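PDB 1I5P: pesticidal crystal protein Cry2Aa from Bacillus thuringiensis serovar kurstaki, which lyses midgut epithelial cells of dipteran and lepidopteran larvae by binding to them and upsetting their osmotic balance. Local coordinates for residues Ser376-Gly381 / Leu464-Asn469; Ala338-Ser343 / Arg424-Val429; Leu547-Ile552 / Val571-Asn576. One frame throughout, in Å; residues are numbered along the deposited sequence.

Interaction 1: residues Ser376-Gly381 / Leu464-Asn469; sequences SWLDSG and LVSVHN
Ser-376 and Ser-466 meet hydroxyl to hydroxyl in a hydrogen bond, OG to OG at 2.8 Å, and this pair is the tight part of the contact. In both serines OG stands between the backbone N and the carbonyl carbon (chi1 66° and 54°), which turns the two oxygens inward across the gap. The chain of polar groups runs on within 464-469, where Ser-466 OG is hydrogen-bonded to His-468 NE2 at 2.7 Å, so one hydroxyl is gripped by a second hydroxyl and by an imidazole nitrogen. Ser-376 OG is also hydrogen-bonded to Asn-416 ND2, and a buried polar row results. The other half is looser and apolar. Leu-378 straddles a backbone carbonyl, with CD1 and CD2 each 3.5 Å from Leu-464 O, while its CD2 reaches Leu-464 CB only at 4.0 Å. Every touching residue is buried, so the contrast is one of directed bonds against plain van der Waals contact. Strand 373-377 is flanked by 397-400 and 415-416, and strand 462-469 lies between 275-278 and 422-430; the contact thus joins two sheets of the beta prism, with Phe-398 touching both Ser-376 and Leu-464.

Interaction 2: residues Ala338-Ser343 / Arg424-Val429; sequences ARVNYS and RNISGV
Val-340 lays its CG2 methyl over the backbone carbonyl of Ile-426, 3.1 Å from Ile-426 O, and the same methyl touches Ile-426 CG2 at 3.8 Å. With CG1 anti to the backbone N (chi1 -180°), CG2 falls beside that N and serves both contacts. Two residues on, Tyr-342 reaches across: Tyr-342 OH donates to Asn-425 OD1 at 2.5 Å, a value short enough to be doubtful. The direction is clear, for OH lies in the carbonyl plane on a lone pair, and OD1 sits in the plane of the phenol ring at its edge. Ring and amide planes are turned 55° apart. The amide is steadied at its other end, where ND2 bonds to Val-302 O. A water donates to Tyr-342 OH at 2.8 Å and to Ile-426 O at 2.7 Å, giving the carbonyl of the buried Ile-426 a partner. Asn-425 forms a classic beta bulge with Arg-424, both facing Val-467. Segments 338-342 and 424-429, in different sheets, run nearly antiparallel (165°) with axes 7.1 Å apart; face-to-face packing of sheets through side chains is the hallmark of the beta prism, the fold of the middle domain.

Interaction 3: residues Leu547-Ile552 / Val571-Asn576; sequences LRVSSI and VNTTTN
Thr-573 hooks onto the backbone of Ser-551. Its CB stands 3.8 Å from Ser-551 N, and from there the side chain forks. OG1, set between the backbone N and the carbonyl carbon (chi1 66°), accepts the N-H of Ser-551 at 2.7 Å, almost straight at 170°, and also bonds to Arg-586 O. CG2, the other branch, rests 3.6 Å from Val-549 O and still borders Ser-551 N. The backbone of Thr-573 closes the grip: its N donates to Ser-551 O at 2.8 Å, tilted 32° out of the carbonyl plane. Both polar backbone atoms of Ser-551 are thus held by a single residue. Asn-572 keeps the loop in shape through an Asx turn, its OD1 accepting Thr-574 N in the carbonyl plane at 2.9 Å. On the apolar flank, Val-549 CG2 meets Val-571 CG1 at 3.9 Å, the two side chains crossing at about a right angle. Ser-551 OG turns to Gly-553 O and Ser-555 OG, while Ser-550 OG bonds to Arg-586 N. Strand 541-550 runs between 585-597 and 617-626 in one sheet of the lectin-like jelly-roll sandwich, and the loop leaves strand 564-571, which pairs with 555-561 in another.

Interactions 1 and 2 belong to one construction: their centres are 11 Å apart, and strands 462-469 and 422-430 are neighbours in the same antiparallel sheet. Val-465 N to Ser-427 O and Val-467 N to Asn-425 O, both at 2.8 Å, are probable backbone hydrogen bonds between them. Each strand of this pair also packs against a different sheet, through 376-381 in one case and 338-343 in the other, and the segments of the two contacts alternate along the chain. Interaction 3 stands apart in the C-terminal domain, its centre 37 Å from that of interaction 1 and 34 Å from that of interaction 2; even the nearest atoms are about 15 and 21 Å away respectively.

Interaction 1: residues Ser376-Gly381 / Leu464-Asn469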
ATOM      1  N   SER A 376      -3.487  -0.551 -16.255  1.00 12.96           N
ATOM      2  CA  SER A 376      -2.855   0.435 -17.135  1.00 13.60           C
ATOM      3  C   SER A 376      -1.749  -0.168 -18.007  1.00 11.71           C
ATOM      4  O   SER A 376      -1.162  -1.192 -17.661  1.00 13.82           O
ATOM      5  CB  SER A 376      -2.258   1.570 -16.307  1.00 10.38           C
ATOM      6  OG  SER A 376      -1.186   1.094 -15.505  1.00 15.91           O
ATOM      7  N   TRP A 377      -1.491   0.477 -19.142  1.00 12.55           N
ATOM      8  CA  TRP A 377      -0.433   0.094 -20.083  1.00 13.63           C
ATOM      9  C   TRP A 377       0.399   1.367 -20.223  1.00 13.83           C
ATOM     10  O   TRP A 377      -0.095   2.386 -20.699  1.00 12.55           O
ATOM     11  CB  TRP A 377      -1.016  -0.298 -21.441  1.00 15.98           C
ATOM     12  CG  TRP A 377      -1.760  -1.597 -21.423  1.00 16.65           C
ATOM     13  CD1 TRP A 377      -1.275  -2.825 -21.767  1.00 19.53           C
ATOM     14  CD2 TRP A 377      -3.120  -1.798 -21.027  1.00 16.67           C
ATOM     15  NE1 TRP A 377      -2.249  -3.779 -21.613  1.00 18.86           N
ATOM     16  CE2 TRP A 377      -3.390  -3.178 -21.158  1.00 19.46           C
ATOM     17  CE3 TRP A 377      -4.135  -0.946 -20.571  1.00 18.09           C
ATOM     18  CZ2 TRP A 377      -4.641  -3.727 -20.851  1.00 19.59           C
ATOM     19  CZ3 TRP A 377      -5.378  -1.491 -20.265  1.00 14.44           C
ATOM     20  CH2 TRP A 377      -5.618  -2.870 -20.406  1.00 20.12           C
ATOM     21  N   LEU A 378       1.661   1.309 -19.812  1.00 13.61           N
ATOM     22  CA  LEU A 378       2.516   2.486 -19.846  1.00 14.42           C
ATOM     23  C   LEU A 378       3.821   2.323 -20.616  1.00 14.21           C
ATOM     24  O   LEU A 378       4.623   3.259 -20.697  1.00 13.33           O
ATOM     25  CB  LEU A 378       2.837   2.891 -18.410  1.00 14.44           C
ATOM     26  CG  LEU A 378       1.631   2.974 -17.470  1.00 16.15           C
ATOM     27  CD1 LEU A 378       2.100   2.979 -16.019  1.00 14.33           C
ATOM     28  CD2 LEU A 378       0.828   4.229 -17.791  1.00 15.86           C
ATOM     29  N   ASP A 379       4.032   1.139 -21.175  1.00 15.14           N
ATOM     30  CA  ASP A 379       5.256   0.846 -21.914  1.00 16.85           C
ATOM     31  C   ASP A 379       5.398   1.634 -23.210  1.00 18.57           C
ATOM     32  O   ASP A 379       4.410   2.082 -23.800  1.00 18.00           O
ATOM     33  CB  ASP A 379       5.332  -0.650 -22.246  1.00 15.97           C
ATOM     34  CG  ASP A 379       5.522  -1.523 -21.012  1.00 16.39           C
ATOM     35  OD1 ASP A 379       5.678  -0.977 -19.897  1.00 16.26           O
ATOM     36  OD2 ASP A 379       5.525  -2.761 -21.164  1.00 16.75           O
ATOM     37  N   SER A 380       6.646   1.803 -23.634  1.00 17.87           N
ATOM     38  CA  SER A 380       6.970   2.478 -24.882  1.00 20.28           C
ATOM     39  C   SER A 380       7.809   1.466 -25.650  1.00 21.33           C
ATOM     40  O   SER A 380       8.258   0.472 -25.078  1.00 22.58           O
ATOM     41  CB  SER A 380       7.808   3.731 -24.631  1.00 19.59           C
ATOM     42  OG  SER A 380       9.117   3.376 -24.221  1.00 21.94           O
ATOM     43  N   GLY A 381       8.028   1.722 -26.934  1.00 21.68           N
ATOM     44  CA  GLY A 381       8.824   0.812 -27.731  1.00 21.27           C
ATOM     45  C   GLY A 381       8.987   1.232 -29.181  1.00 23.90           C
ATOM     46  O   GLY A 381       8.413   2.226 -29.638  1.00 20.21           O
ATOM     47  N   LEU A 464       3.108   8.536 -18.104  1.00 13.54           N
ATOM     48  CA  LEU A 464       2.232   8.359 -16.956  1.00 14.65           C
ATOM     49  C   LEU A 464       2.591   7.253 -15.980  1.00 15.37           C
ATOM     50  O   LEU A 464       3.236   6.260 -16.332  1.00 14.59           O
ATOM     51  CB  LEU A 464       0.792   8.170 -17.436  1.00 14.06           C
ATOM     52  CG  LEU A 464       0.343   9.215 -18.459  1.00 17.13           C
ATOM     53  CD1 LEU A 464      -1.126   9.021 -18.782  1.00 13.16           C
ATOM     54  CD2 LEU A 464       0.594  10.615 -17.912  1.00 15.57           C
ATOM     55  N   VAL A 465       2.148   7.457 -14.745  1.00 13.83           N
ATOM     56  CA  VAL A 465       2.371   6.540 -13.643  1.00 13.88           C
ATOM     57  C   VAL A 465       1.015   6.209 -13.030  1.00 15.97           C
ATOM     58  O   VAL A 465       0.243   7.111 -12.694  1.00 15.68           O
ATOM     59  CB  VAL A 465       3.259   7.208 -12.561  1.00 16.36           C
ATOM     60  CG1 VAL A 465       3.316   6.345 -11.301  1.00 15.83           C
ATOM     61  CG2 VAL A 465       4.657   7.462 -13.124  1.00 13.77           C
ATOM     62  N   SER A 466       0.707   4.923 -12.898  1.00 16.52           N
ATOM     63  CA  SER A 466      -0.557   4.536 -12.285  1.00 16.05           C
ATOM     64  C   SER A 466      -0.307   4.236 -10.803  1.00 15.70           C
ATOM     65  O   SER A 466       0.688   3.602 -10.443  1.00 13.17           O
ATOM     66  CB  SER A 466      -1.176   3.325 -13.004  1.00 13.26           C
ATOM     67  OG  SER A 466      -0.280   2.235 -13.092  1.00 16.21           O
ATOM     68  N   VAL A 467      -1.200   4.737  -9.954  1.00 14.55           N
ATOM     69  CA  VAL A 467      -1.104   4.559  -8.510  1.00 14.35           C
ATOM     70  C   VAL A 467      -2.168   3.566  -8.067  1.00 14.36           C
ATOM     71  O   VAL A 467      -3.367   3.851  -8.133  1.00 12.34           O
ATOM     72  CB  VAL A 467      -1.331   5.896  -7.770  1.00 11.92           C
ATOM     73  CG1 VAL A 467      -0.977   5.742  -6.301  1.00  9.12           C
ATOM     74  CG2 VAL A 467      -0.495   7.000  -8.414  1.00 13.26           C
ATOM     75  N   HIS A 468      -1.717   2.405  -7.610  1.00 13.71           N
ATOM     76  CA  HIS A 468      -2.617   1.340  -7.188  1.00 13.62           C
ATOM     77  C   HIS A 468      -2.750   1.251  -5.672  1.00 13.96           C
ATOM     78  O   HIS A 468      -1.756   1.282  -4.937  1.00 14.19           O
ATOM     79  CB  HIS A 468      -2.115   0.005  -7.742  1.00 12.02           C
ATOM     80  CG  HIS A 468      -1.862   0.029  -9.218  1.00 11.56           C
ATOM     81  ND1 HIS A 468      -2.596  -0.716 -10.115  1.00  8.22           N
ATOM     82  CD2 HIS A 468      -0.955   0.717  -9.954  1.00  8.78           C
ATOM     83  CE1 HIS A 468      -2.153  -0.488 -11.340  1.00 10.79           C
ATOM     84  NE2 HIS A 468      -1.157   0.377 -11.267  1.00  6.96           N
ATOM     85  N   ASN A 469      -3.989   1.138  -5.206  1.00 11.15           N
ATOM     86  CA  ASN A 469      -4.242   1.046  -3.779  1.00 10.20           C
ATOM     87  C   ASN A 469      -5.492   0.210  -3.544  1.00 11.70           C
ATOM     88  O   ASN A 469      -6.383   0.159  -4.399  1.00 11.26           O
ATOM     89  CB  ASN A 469      -4.406   2.456  -3.193  1.00  9.06           C
ATOM     90  CG  ASN A 469      -4.272   2.480  -1.686  1.00  9.58           C
ATOM     91  OD1 ASN A 469      -5.193   2.094  -0.968  1.00 10.62           O
ATOM     92  ND2 ASN A 469      -3.119   2.926  -1.197  1.00  8.38           N
TER

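Interaction 2: residues Ala338-Ser343 / Arg424-Val429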
ATOM      1  N   ALA A 338       0.062  16.064 -20.641  1.00 16.76           N
ATOM      2  CA  ALA A 338      -1.008  15.386 -19.935  1.00 18.22           C
ATOM      3  C   ALA A 338      -1.357  16.052 -18.621  1.00 18.50           C
ATOM      4  O   ALA A 338      -0.543  16.756 -18.025  1.00 19.20           O
ATOM      5  CB  ALA A 338      -0.619  13.931 -19.686  1.00 18.33           C
ATOM      6  N   ARG A 339      -2.584  15.823 -18.179  1.00 18.50           N
ATOM      7  CA  ARG A 339      -3.058  16.359 -16.918  1.00 19.39           C
ATOM      8  C   ARG A 339      -4.151  15.419 -16.443  1.00 17.46           C
ATOM      9  O   ARG A 339      -5.013  15.010 -17.219  1.00 17.11           O
ATOM     10  CB  ARG A 339      -3.598  17.782 -17.095  1.00 19.78           C
ATOM     11  CG  ARG A 339      -4.097  18.433 -15.803  1.00 22.35           C
ATOM     12  CD  ARG A 339      -4.139  19.952 -15.936  1.00 24.41           C
ATOM     13  NE  ARG A 339      -4.881  20.378 -17.122  1.00 30.14           N
ATOM     14  CZ  ARG A 339      -4.812  21.598 -17.653  1.00 33.66           C
ATOM     15  NH1 ARG A 339      -4.032  22.523 -17.105  1.00 30.50           N
ATOM     16  NH2 ARG A 339      -5.521  21.893 -18.738  1.00 35.44           N
ATOM     17  N   VAL A 340      -4.083  15.066 -15.165  1.00 17.40           N
ATOM     18  CA  VAL A 340      -5.042  14.161 -14.549  1.00 14.84           C
ATOM     19  C   VAL A 340      -6.228  14.958 -14.010  1.00 16.56           C
ATOM     20  O   VAL A 340      -6.054  16.052 -13.463  1.00 14.95           O
ATOM     21  CB  VAL A 340      -4.376  13.373 -13.405  1.00 13.63           C
ATOM     22  CG1 VAL A 340      -5.373  12.423 -12.767  1.00 12.01           C
ATOM     23  CG2 VAL A 340      -3.170  12.603 -13.947  1.00  9.96           C
ATOM     24  N   ASN A 341      -7.427  14.407 -14.172  1.00 14.99           N
ATOM     25  CA  ASN A 341      -8.647  15.075 -13.731  1.00 18.10           C
ATOM     26  C   ASN A 341      -9.355  14.341 -12.598  1.00 17.80           C
ATOM     27  O   ASN A 341      -9.300  13.112 -12.504  1.00 17.74           O
ATOM     28  CB  ASN A 341      -9.601  15.241 -14.915  1.00 17.05           C
ATOM     29  CG  ASN A 341      -8.938  15.921 -16.096  1.00 19.76           C
ATOM     30  OD1 ASN A 341      -8.318  16.976 -15.951  1.00 19.30           O
ATOM     31  ND2 ASN A 341      -9.063  15.319 -17.275  1.00 18.59           N
ATOM     32  N   TYR A 342     -10.030  15.106 -11.745  1.00 16.65           N
ATOM     33  CA  TYR A 342     -10.736  14.541 -10.597  1.00 15.64           C
ATOM     34  C   TYR A 342     -12.113  15.174 -10.387  1.00 15.91           C
ATOM     35  O   TYR A 342     -12.440  16.215 -10.970  1.00 13.93           O
ATOM     36  CB  TYR A 342      -9.913  14.739  -9.317  1.00 13.50           C
ATOM     37  CG  TYR A 342      -8.462  14.315  -9.409  1.00 13.92           C
ATOM     38  CD1 TYR A 342      -7.515  15.122 -10.039  1.00 13.10           C
ATOM     39  CD2 TYR A 342      -8.034  13.105  -8.856  1.00 11.16           C
ATOM     40  CE1 TYR A 342      -6.177  14.740 -10.118  1.00 14.72           C
ATOM     41  CE2 TYR A 342      -6.696  12.710  -8.932  1.00 13.60           C
ATOM     42  CZ  TYR A 342      -5.773  13.535  -9.566  1.00 14.43           C
ATOM     43  OH  TYR A 342      -4.455  13.145  -9.660  1.00 14.97           O
ATOM     44  N   SER A 343     -12.909  14.532  -9.538  1.00 16.81           N
ATOM     45  CA  SER A 343     -14.240  15.018  -9.203  1.00 18.39           C
ATOM     46  C   SER A 343     -14.084  16.377  -8.540  1.00 17.68           C
ATOM     47  O   SER A 343     -13.066  16.644  -7.895  1.00 16.13           O
ATOM     48  CB  SER A 343     -14.925  14.062  -8.229  1.00 19.89           C
ATOM     49  OG  SER A 343     -15.097  12.779  -8.801  1.00 26.46           O
ATOM     50  N   ARG A 424      -6.247   4.321  -7.966  1.00 13.79           N
ATOM     51  CA  ARG A 424      -6.891   5.451  -7.311  1.00 14.02           C
ATOM     52  C   ARG A 424      -6.291   6.800  -7.680  1.00 13.47           C
ATOM     53  O   ARG A 424      -6.806   7.842  -7.286  1.00 13.62           O
ATOM     54  CB  ARG A 424      -6.865   5.266  -5.794  1.00 11.05           C
ATOM     55  CG  ARG A 424      -7.747   4.117  -5.311  1.00 13.94           C
ATOM     56  CD  ARG A 424      -9.201   4.310  -5.727  1.00 13.49           C
ATOM     57  NE  ARG A 424     -10.029   3.186  -5.301  1.00 15.06           N
ATOM     58  CZ  ARG A 424     -11.291   2.998  -5.671  1.00 13.66           C
ATOM     59  NH1 ARG A 424     -11.888   3.864  -6.482  1.00 11.23           N
ATOM     60  NH2 ARG A 424     -11.950   1.931  -5.242  1.00 11.56           N
ATOM     61  N   ASN A 425      -5.195   6.785  -8.424  1.00 13.25           N
ATOM     62  CA  ASN A 425      -4.589   8.033  -8.863  1.00 12.49           C
ATOM     63  C   ASN A 425      -3.685   7.793 -10.055  1.00 13.18           C
ATOM     64  O   ASN A 425      -3.210   6.679 -10.279  1.00 12.21           O
ATOM     65  CB  ASN A 425      -3.792   8.702  -7.733  1.00 11.24           C
ATOM     66  CG  ASN A 425      -3.538  10.186  -7.999  1.00 12.22           C
ATOM     67  OD1 ASN A 425      -4.176  10.789  -8.856  1.00 11.48           O
ATOM     68  ND2 ASN A 425      -2.614  10.778  -7.254  1.00 14.19           N
ATOM     69  N   ILE A 426      -3.473   8.844 -10.838  1.00 12.62           N
ATOM     70  CA  ILE A 426      -2.605   8.774 -12.001  1.00 14.41           C
ATOM     71  C   ILE A 426      -1.681   9.980 -11.941  1.00 15.56           C
ATOM     72  O   ILE A 426      -2.073  11.059 -11.499  1.00 15.00           O
ATOM     73  CB  ILE A 426      -3.404   8.817 -13.321  1.00 15.81           C
ATOM     74  CG1 ILE A 426      -4.242   7.540 -13.460  1.00 14.70           C
ATOM     75  CG2 ILE A 426      -2.456   8.952 -14.506  1.00 14.33           C
ATOM     76  CD1 ILE A 426      -5.199   7.552 -14.637  1.00 15.85           C
ATOM     77  N   SER A 427      -0.441   9.784 -12.362  1.00 14.90           N
ATOM     78  CA  SER A 427       0.523  10.864 -12.375  1.00 14.00           C
ATOM     79  C   SER A 427       1.388  10.640 -13.598  1.00 14.01           C
ATOM     80  O   SER A 427       0.984   9.950 -14.529  1.00 13.47           O
ATOM     81  CB  SER A 427       1.370  10.841 -11.102  1.00 15.53           C
ATOM     82  OG  SER A 427       2.134  12.028 -10.975  1.00 16.22           O
ATOM     83  N   GLY A 428       2.579  11.215 -13.599  1.00 14.97           N
ATOM     84  CA  GLY A 428       3.457  11.042 -14.737  1.00 14.64           C
ATOM     85  C   GLY A 428       4.666  11.942 -14.646  1.00 15.51           C
ATOM     86  O   GLY A 428       4.751  12.799 -13.762  1.00 13.04           O
ATOM     87  N   VAL A 429       5.608  11.736 -15.558  1.00 14.69           N
ATOM     88  CA  VAL A 429       6.817  12.540 -15.593  1.00 15.12           C
ATOM     89  C   VAL A 429       7.181  12.866 -17.035  1.00 15.03           C
ATOM     90  O   VAL A 429       6.784  12.157 -17.963  1.00 11.77           O
ATOM     91  CB  VAL A 429       8.016  11.809 -14.939  1.00 14.99           C
ATOM     92  CG1 VAL A 429       7.721  11.533 -13.476  1.00 12.74           C
ATOM     93  CG2 VAL A 429       8.307  10.508 -15.674  1.00 10.87           C
TER
HETATM   94  O   HOH W   1      -1.641  13.249  -9.983  1.00 16.35           O

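Interaction 3: residues Leu547-Ile552 / Val571-Asn576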
ATOM      1  N   LEU A 547      -5.517   7.797  17.416  1.00 15.04           N
ATOM      2  CA  LEU A 547      -4.750   8.471  16.384  1.00 16.40           C
ATOM      3  C   LEU A 547      -3.325   7.972  16.488  1.00 15.88           C
ATOM      4  O   LEU A 547      -2.695   8.093  17.540  1.00 15.79           O
ATOM      5  CB  LEU A 547      -4.781   9.994  16.559  1.00 14.70           C
ATOM      6  CG  LEU A 547      -6.140  10.684  16.364  1.00 17.57           C
ATOM      7  CD1 LEU A 547      -5.948  12.189  16.380  1.00 14.71           C
ATOM      8  CD2 LEU A 547      -6.768  10.254  15.046  1.00 11.11           C
ATOM      9  N   ARG A 548      -2.841   7.367  15.409  1.00 15.88           N
ATOM     10  CA  ARG A 548      -1.470   6.888  15.372  1.00 16.38           C
ATOM     11  C   ARG A 548      -0.670   8.093  14.906  1.00 15.74           C
ATOM     12  O   ARG A 548      -0.882   8.604  13.806  1.00 14.81           O
ATOM     13  CB  ARG A 548      -1.308   5.720  14.390  1.00 14.52           C
ATOM     14  CG  ARG A 548       0.143   5.283  14.206  1.00 14.66           C
ATOM     15  CD  ARG A 548       0.266   3.866  13.652  1.00 17.16           C
ATOM     16  NE  ARG A 548      -0.150   2.856  14.623  1.00 14.17           N
ATOM     17  CZ  ARG A 548      -0.013   1.544  14.450  1.00 14.73           C
ATOM     18  NH1 ARG A 548       0.534   1.069  13.340  1.00 14.04           N
ATOM     19  NH2 ARG A 548      -0.420   0.701  15.392  1.00 12.93           N
ATOM     20  N   VAL A 549       0.237   8.559  15.755  1.00 17.62           N
ATOM     21  CA  VAL A 549       1.025   9.732  15.420  1.00 17.00           C
ATOM     22  C   VAL A 549       2.460   9.627  15.889  1.00 18.25           C
ATOM     23  O   VAL A 549       2.806   8.782  16.719  1.00 16.41           O
ATOM     24  CB  VAL A 549       0.425  11.009  16.062  1.00 17.68           C
ATOM     25  CG1 VAL A 549      -1.091  11.016  15.911  1.00 14.54           C
ATOM     26  CG2 VAL A 549       0.815  11.080  17.540  1.00 15.24           C
ATOM     27  N   SER A 550       3.289  10.516  15.353  1.00 17.16           N
ATOM     28  CA  SER A 550       4.690  10.587  15.732  1.00 18.75           C
ATOM     29  C   SER A 550       4.971  12.055  16.020  1.00 19.41           C
ATOM     30  O   SER A 550       4.617  12.926  15.226  1.00 19.22           O
ATOM     31  CB  SER A 550       5.595  10.096  14.603  1.00 15.94           C
ATOM     32  OG  SER A 550       6.959  10.205  14.980  1.00 16.15           O
ATOM     33  N   SER A 551       5.598  12.326  17.156  1.00 20.94           N
ATOM     34  CA  SER A 551       5.905  13.697  17.530  1.00 24.01           C
ATOM     35  C   SER A 551       7.232  13.744  18.279  1.00 24.48           C
ATOM     36  O   SER A 551       7.282  13.513  19.488  1.00 22.39           O
ATOM     37  CB  SER A 551       4.780  14.259  18.409  1.00 23.92           C
ATOM     38  OG  SER A 551       5.003  15.621  18.730  1.00 27.20           O
ATOM     39  N   ILE A 552       8.308  14.024  17.551  1.00 25.78           N
ATOM     40  CA  ILE A 552       9.621  14.109  18.172  1.00 27.58           C
ATOM     41  C   ILE A 552       9.722  15.514  18.745  1.00 28.04           C
ATOM     42  O   ILE A 552      10.461  16.363  18.252  1.00 28.67           O
ATOM     43  CB  ILE A 552      10.744  13.874  17.153  1.00 26.65           C
ATOM     44  CG1 ILE A 552      10.386  12.690  16.251  1.00 24.15           C
ATOM     45  CG2 ILE A 552      12.053  13.610  17.885  1.00 23.26           C
ATOM     46  CD1 ILE A 552      10.084  11.406  17.006  1.00 21.71           C
ATOM     47  N   VAL A 571       1.709  15.677  23.719  1.00 27.56           N
ATOM     48  CA  VAL A 571       1.852  14.500  22.880  1.00 25.45           C
ATOM     49  C   VAL A 571       3.307  14.494  22.439  1.00 23.37           C
ATOM     50  O   VAL A 571       3.762  15.410  21.760  1.00 22.09           O
ATOM     51  CB  VAL A 571       0.934  14.571  21.644  1.00 25.86           C
ATOM     52  CG1 VAL A 571       1.214  13.396  20.714  1.00 21.66           C
ATOM     53  CG2 VAL A 571      -0.523  14.556  22.086  1.00 26.86           C
ATOM     54  N   ASN A 572       4.042  13.468  22.846  1.00 23.57           N
ATOM     55  CA  ASN A 572       5.451  13.369  22.493  1.00 23.31           C
ATOM     56  C   ASN A 572       5.822  11.905  22.392  1.00 22.12           C
ATOM     57  O   ASN A 572       5.714  11.167  23.370  1.00 22.20           O
ATOM     58  CB  ASN A 572       6.312  14.034  23.566  1.00 24.39           C
ATOM     59  CG  ASN A 572       7.708  14.337  23.080  1.00 26.93           C
ATOM     60  OD1 ASN A 572       8.343  13.514  22.419  1.00 24.68           O
ATOM     61  ND2 ASN A 572       8.202  15.527  23.411  1.00 28.49           N
ATOM     62  N   THR A 573       6.269  11.485  21.214  1.00 21.07           N
ATOM     63  CA  THR A 573       6.631  10.088  21.002  1.00 19.08           C
ATOM     64  C   THR A 573       8.136   9.890  20.889  1.00 19.81           C
ATOM     65  O   THR A 573       8.598   8.894  20.333  1.00 15.79           O
ATOM     66  CB  THR A 573       5.973   9.544  19.724  1.00 19.85           C
ATOM     67  OG1 THR A 573       6.520  10.220  18.586  1.00 20.47           O
ATOM     68  CG2 THR A 573       4.462   9.772  19.764  1.00 17.96           C
ATOM     69  N   THR A 574       8.898  10.844  21.416  1.00 21.34           N
ATOM     70  CA  THR A 574      10.356  10.766  21.379  1.00 22.40           C
ATOM     71  C   THR A 574      10.834   9.459  21.997  1.00 22.87           C
ATOM     72  O   THR A 574      11.593   8.711  21.376  1.00 19.77           O
ATOM     73  CB  THR A 574      11.003  11.932  22.148  1.00 23.18           C
ATOM     74  OG1 THR A 574      10.631  13.176  21.538  1.00 24.01           O
ATOM     75  CG2 THR A 574      12.512  11.800  22.129  1.00 23.99           C
ATOM     76  N   THR A 575      10.381   9.188  23.219  1.00 24.15           N
ATOM     77  CA  THR A 575      10.760   7.967  23.924  1.00 26.15           C
ATOM     78  C   THR A 575       9.541   7.106  24.262  1.00 26.19           C
ATOM     79  O   THR A 575       9.664   5.894  24.437  1.00 27.59           O
ATOM     80  CB  THR A 575      11.542   8.288  25.220  1.00 26.03           C
ATOM     81  OG1 THR A 575      10.819   9.248  25.999  1.00 27.79           O
ATOM     82  CG2 THR A 575      12.913   8.851  24.881  1.00 28.86           C
ATOM     83  N   ASN A 576       8.375   7.738  24.359  1.00 25.18           N
ATOM     84  CA  ASN A 576       7.130   7.032  24.649  1.00 24.89           C
ATOM     85  C   ASN A 576       6.480   6.644  23.324  1.00 22.62           C
ATOM     86  O   ASN A 576       5.599   7.345  22.818  1.00 22.38           O
ATOM     87  CB  ASN A 576       6.184   7.924  25.455  1.00 28.02           C
ATOM     88  CG  ASN A 576       6.579   8.025  26.914  1.00 33.36           C
ATOM     89  OD1 ASN A 576       6.417   9.074  27.540  1.00 36.00           O
ATOM     90  ND2 ASN A 576       7.083   6.928  27.469  1.00 34.62           N
TER